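PDB 2PN0: prokaryotic transcription elongation factor GreA/GreB, which probably binds RNA polymerase and may act in transcription elongation, like other GreA/GreB-related factors. Local coordinates for residues L101-P113 / G117-Y129. Sequence-based numbering, arbitrary orientation.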
loop_
_atom_site.group_PDB
_atom_site.type_symbol
_atom_site.label_atom_id
_atom_site.label_comp_id
_atom_site.label_asym_id
_atom_site.label_seq_id
_atom_site.Cartn_x
_atom_site.Cartn_y
_atom_site.Cartn_z
ATOM N N LEU A 101 -4.467 -7.796 3.145
ATOM C CA LEU A 101 -5.124 -7.807 4.474
ATOM C C LEU A 101 -6.303 -8.776 4.528
ATOM O O LEU A 101 -6.587 -9.334 5.582
ATOM C CB LEU A 101 -5.623 -6.400 4.899
ATOM C CG LEU A 101 -4.568 -5.378 5.294
ATOM C CD1 LEU A 101 -5.247 -4.000 5.604
ATOM C CD2 LEU A 101 -3.726 -5.850 6.519
ATOM N N LEU A 102 -6.993 -8.938 3.403
ATOM C CA LEU A 102 -8.216 -9.745 3.354
ATOM C C LEU A 102 -7.839 -11.140 3.790
ATOM O O LEU A 102 -6.870 -11.712 3.311
ATOM C CB LEU A 102 -8.747 -9.783 1.925
ATOM C CG LEU A 102 -10.069 -10.535 1.756
ATOM C CD1 LEU A 102 -11.188 -9.761 2.499
ATOM C CD2 LEU A 102 -10.326 -10.728 0.243
ATOM N N GLY A 103 -8.588 -11.672 4.729
ATOM C CA GLY A 103 -8.374 -13.059 5.133
ATOM C C GLY A 103 -7.356 -13.255 6.248
ATOM O O GLY A 103 -7.272 -14.365 6.836
ATOM N N LEU A 104 -6.600 -12.213 6.580
ATOM C CA LEU A 104 -5.684 -12.296 7.722
ATOM C C LEU A 104 -6.522 -12.356 9.022
ATOM O O LEU A 104 -7.764 -12.154 9.000
ATOM C CB LEU A 104 -4.746 -11.095 7.759
ATOM C CG LEU A 104 -3.760 -11.061 6.596
ATOM C CD1 LEU A 104 -2.766 -9.911 6.945
ATOM C CD2 LEU A 104 -3.065 -12.379 6.435
ATOM N N ALA A 105 -5.868 -12.663 10.141
ATOM C CA ALA A 105 -6.584 -12.748 11.422
ATOM C C ALA A 105 -5.863 -11.990 12.552
ATOM O O ALA A 105 -4.663 -11.741 12.451
ATOM C CB ALA A 105 -6.772 -14.192 11.809
ATOM N N GLN A 106 -6.609 -11.633 13.603
ATOM C CA GLN A 106 -6.047 -11.033 14.811
ATOM C C GLN A 106 -4.827 -11.844 15.257
ATOM O O GLN A 106 -4.855 -13.091 15.254
ATOM C CB GLN A 106 -7.112 -10.993 15.935
ATOM C CG GLN A 106 -6.761 -10.115 17.163
ATOM C CD GLN A 106 -5.837 -10.823 18.174
ATOM O OE1 GLN A 106 -5.711 -12.052 18.149
ATOM N NE2 GLN A 106 -5.169 -10.053 19.035
ATOM N N GLY A 107 -3.748 -11.143 15.604
ATOM C CA GLY A 107 -2.519 -11.789 16.009
ATOM C C GLY A 107 -1.490 -11.930 14.892
ATOM O O GLY A 107 -0.294 -12.101 15.193
ATOM N N ASP A 108 -1.945 -11.860 13.623
ATOM C CA ASP A 108 -1.069 -12.040 12.471
ATOM C C ASP A 108 -0.133 -10.852 12.368
ATOM O O ASP A 108 -0.493 -9.725 12.751
ATOM C CB ASP A 108 -1.843 -12.170 11.154
ATOM C CG ASP A 108 -2.441 -13.535 10.960
ATOM O OD1 ASP A 108 -2.139 -14.445 11.780
ATOM O OD2 ASP A 108 -3.245 -13.688 10.003
ATOM N N GLU A 109 1.079 -11.107 11.908
ATOM C CA GLU A 109 2.040 -10.013 11.701
ATOM C C GLU A 109 2.348 -9.811 10.211
ATOM O O GLU A 109 2.448 -10.778 9.437
ATOM C CB GLU A 109 3.320 -10.281 12.533
ATOM C CG GLU A 109 3.017 -10.141 14.047
ATOM C CD GLU A 109 4.167 -10.545 14.995
ATOM O OE1 GLU A 109 5.178 -11.140 14.560
ATOM O OE2 GLU A 109 4.025 -10.206 16.194
ATOM N N ILE A 110 2.477 -8.554 9.797
ATOM C CA ILE A 110 2.896 -8.292 8.420
ATOM C C ILE A 110 3.836 -7.124 8.507
ATOM O O ILE A 110 3.967 -6.498 9.570
ATOM C CB ILE A 110 1.712 -7.974 7.446
ATOM C CG1 ILE A 110 0.828 -6.859 7.984
ATOM C CG2 ILE A 110 0.914 -9.261 7.127
ATOM C CD1 ILE A 110 -0.296 -6.476 6.904
ATOM N N GLU A 111 4.486 -6.827 7.400
ATOM C CA GLU A 111 5.425 -5.726 7.394
ATOM C C GLU A 111 5.428 -5.039 6.024
ATOM O O GLU A 111 5.081 -5.650 4.988
ATOM C CB GLU A 111 6.839 -6.212 7.807
ATOM C CG GLU A 111 7.478 -7.128 6.813
ATOM C CD GLU A 111 8.771 -7.753 7.336
ATOM O OE1 GLU A 111 8.956 -7.936 8.582
ATOM O OE2 GLU A 111 9.569 -8.076 6.464
ATOM N N TRP A 112 5.810 -3.773 6.015
ATOM C CA TRP A 112 5.908 -3.070 4.752
ATOM C C TRP A 112 6.990 -2.023 4.868
ATOM O O TRP A 112 7.525 -1.790 5.976
ATOM C CB TRP A 112 4.557 -2.532 4.287
ATOM C CG TRP A 112 3.884 -1.504 5.167
ATOM C CD1 TRP A 112 4.187 -0.146 5.250
ATOM C CD2 TRP A 112 2.784 -1.727 6.063
ATOM N NE1 TRP A 112 3.316 0.465 6.157
ATOM C CE2 TRP A 112 2.446 -0.475 6.641
ATOM C CE3 TRP A 112 2.023 -2.861 6.409
ATOM C CZ2 TRP A 112 1.377 -0.319 7.584
ATOM C CZ3 TRP A 112 0.925 -2.700 7.352
ATOM C CH2 TRP A 112 0.625 -1.441 7.895
ATOM N N PRO A 113 7.362 -1.416 3.733
ATOM C CA PRO A 113 8.529 -0.533 3.815
ATOM C C PRO A 113 8.424 0.715 4.736
ATOM O O PRO A 113 7.360 1.354 4.815
ATOM C CB PRO A 113 8.725 -0.078 2.361
ATOM C CG PRO A 113 8.101 -1.172 1.558
ATOM C CD PRO A 113 6.853 -1.531 2.350
ATOM N N GLY A 117 14.081 3.648 4.413
ATOM C CA GLY A 117 14.707 2.338 4.489
ATOM C C GLY A 117 14.309 1.636 5.768
ATOM O O GLY A 117 13.967 2.273 6.781
ATOM N N GLY A 118 14.324 0.312 5.707
ATOM C CA GLY A 118 13.898 -0.521 6.846
ATOM C C GLY A 118 12.489 -1.054 6.627
ATOM O O GLY A 118 11.860 -0.802 5.557
ATOM N N VAL A 119 11.993 -1.789 7.612
ATOM C CA VAL A 119 10.641 -2.289 7.534
ATOM C C VAL A 119 9.862 -1.871 8.754
ATOM O O VAL A 119 10.424 -1.764 9.874
ATOM C CB VAL A 119 10.540 -3.817 7.369
ATOM C CG1 VAL A 119 11.134 -4.243 6.035
ATOM C CG2 VAL A 119 11.246 -4.521 8.508
ATOM N N LEU A 120 8.589 -1.597 8.522
ATOM C CA LEU A 120 7.644 -1.388 9.593
ATOM C C LEU A 120 6.991 -2.738 9.797
ATOM O O LEU A 120 6.266 -3.231 8.922
ATOM C CB LEU A 120 6.588 -0.372 9.177
ATOM C CG LEU A 120 5.514 -0.162 10.245
ATOM C CD1 LEU A 120 6.160 0.460 11.513
ATOM C CD2 LEU A 120 4.445 0.715 9.704
ATOM N N ARG A 121 7.235 -3.349 10.950
ATOM C CA ARG A 121 6.597 -4.629 11.254
ATOM C C ARG A 121 5.475 -4.446 12.318
ATOM O O ARG A 121 5.718 -3.886 13.403
ATOM C CB ARG A 121 7.619 -5.658 11.765
ATOM C CG ARG A 121 6.986 -7.064 11.959
ATOM C CD ARG A 121 8.090 -8.110 12.181
ATOM N NE ARG A 121 7.555 -9.461 12.337
ATOM C CZ ARG A 121 7.128 -10.244 11.340
ATOM N NH1 ARG A 121 7.152 -9.829 10.070
ATOM N NH2 ARG A 121 6.622 -11.450 11.633
ATOM N N VAL A 122 4.276 -4.907 11.999
ATOM C CA VAL A 122 3.100 -4.615 12.828
ATOM C C VAL A 122 2.360 -5.904 13.147
ATOM O O VAL A 122 2.445 -6.876 12.389
ATOM C CB VAL A 122 2.127 -3.624 12.152
ATOM C CG1 VAL A 122 2.797 -2.227 11.998
ATOM C CG2 VAL A 122 1.628 -4.144 10.743
ATOM N N ARG A 123 1.638 -5.898 14.275
ATOM C CA ARG A 123 0.787 -7.021 14.588
ATOM C C ARG A 123 -0.642 -6.543 14.617
ATOM O O ARG A 123 -0.919 -5.454 15.104
ATOM C CB ARG A 123 1.154 -7.578 15.977
ATOM C CG ARG A 123 0.293 -8.758 16.429
ATOM C CD ARG A 123 0.598 -9.080 17.909
ATOM N NE ARG A 123 1.989 -9.505 18.076
ATOM C CZ ARG A 123 2.564 -9.718 19.261
ATOM N NH1 ARG A 123 1.862 -9.509 20.380
ATOM N NH2 ARG A 123 3.839 -10.119 19.334
ATOM N N ILE A 124 -1.554 -7.378 14.137
ATOM C CA ILE A 124 -2.957 -7.044 14.216
ATOM C C ILE A 124 -3.434 -7.272 15.634
ATOM O O ILE A 124 -3.435 -8.410 16.125
ATOM C CB ILE A 124 -3.812 -7.894 13.247
ATOM C CG1 ILE A 124 -3.416 -7.598 11.772
ATOM C CG2 ILE A 124 -5.329 -7.645 13.531
ATOM C CD1 ILE A 124 -4.031 -8.526 10.754
ATOM N N VAL A 125 -3.814 -6.180 16.299
ATOM C CA VAL A 125 -4.184 -6.248 17.708
ATOM C C VAL A 125 -5.689 -6.509 17.891
ATOM O O VAL A 125 -6.105 -7.154 18.891
ATOM C CB VAL A 125 -3.664 -5.022 18.536
ATOM C CG1 VAL A 125 -2.163 -4.982 18.527
ATOM C CG2 VAL A 125 -4.202 -3.752 18.044
ATOM N N GLU A 126 -6.486 -6.082 16.915
ATOM C CA GLU A 126 -7.959 -6.195 16.978
ATOM C C GLU A 126 -8.565 -6.035 15.605
ATOM O O GLU A 126 -8.049 -5.288 14.769
ATOM C CB GLU A 126 -8.528 -5.103 17.893
ATOM C CG GLU A 126 -10.016 -5.284 18.249
ATOM C CD GLU A 126 -10.529 -4.309 19.277
ATOM O OE1 GLU A 126 -9.782 -3.397 19.716
ATOM O OE2 GLU A 126 -11.719 -4.451 19.628
ATOM N N VAL A 127 -9.673 -6.731 15.383
ATOM C CA VAL A 127 -10.456 -6.595 14.147
ATOM C C VAL A 127 -11.878 -6.208 14.571
ATOM O O VAL A 127 -12.409 -6.798 15.494
ATOM C CB VAL A 127 -10.456 -7.927 13.394
ATOM C CG1 VAL A 127 -11.329 -7.840 12.160
ATOM C CG2 VAL A 127 -9.009 -8.308 12.988
ATOM N N THR A 128 -12.475 -5.211 13.923
ATOM C CA THR A 128 -13.816 -4.760 14.277
ATOM C C THR A 128 -14.593 -4.509 12.990
ATOM O O THR A 128 -14.048 -4.019 12.014
ATOM C CB THR A 128 -13.758 -3.467 15.091
ATOM O OG1 THR A 128 -12.988 -2.502 14.369
ATOM C CG2 THR A 128 -13.104 -3.710 16.451
ATOM N N TYR A 129 -15.870 -4.872 12.975
ATOM C CA TYR A 129 -16.603 -4.707 11.750
ATOM C C TYR A 129 -17.379 -3.401 11.749
ATOM O O TYR A 129 -17.800 -2.939 12.804
ATOM C CB TYR A 129 -17.472 -5.917 11.410
ATOM C CG TYR A 129 -18.291 -5.605 10.187
ATOM C CD1 TYR A 129 -17.700 -5.598 8.913
ATOM C CD2 TYR A 129 -19.643 -5.234 10.302
ATOM C CE1 TYR A 129 -18.442 -5.271 7.789
ATOM C CE2 TYR A 129 -20.391 -4.902 9.186
ATOM C CZ TYR A 129 -19.789 -4.925 7.935
ATOM O OH TYR A 129 -20.528 -4.597 6.820
#
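L120, near the start of the second strand of this antiparallel beta hairpin, trades two backbone hydrogen bonds with W112. L120 CD2 lies 3.7 Å from W112 NE1, the two side chains running side by side. R121 sits on the other face. It extends fully from CG to NE, CG anti to the backbone N (chi1 -174°), which brings its guanidinium between two glutamates. R121 NH1 meets E111 OE1 at 3.0 Å, from above the carboxylate plane. R121 NH2 reaches E109 OE1 at 3.3 Å, a longer bond; both are well bent. V122 pairs with I110, and V122 CG2 packs 3.8 Å from W112 CZ3. V122 also touches F65 of strand 62-67. R123 grips E109 side-on: R123 NE (2.9 Å) and NH2 (3.1 Å) both bind E109 OE2, the groups nearly coplanar. With an alanine at E109, R123 would probably be freer to turn, and R121 would probably keep only the E111 bond of its two here. I124 CD1 lies 4.0 Å from L104 CB and also against A105 O, where the type II turn A105-D108 begins. V125 and E126 form a classic beta bulge opposite R64, and V125 O accepts Q106 NE2 at 3.0 Å. The hairpin thus has an apolar face around W112 and a charged one, where acids and arginines probably offset one another.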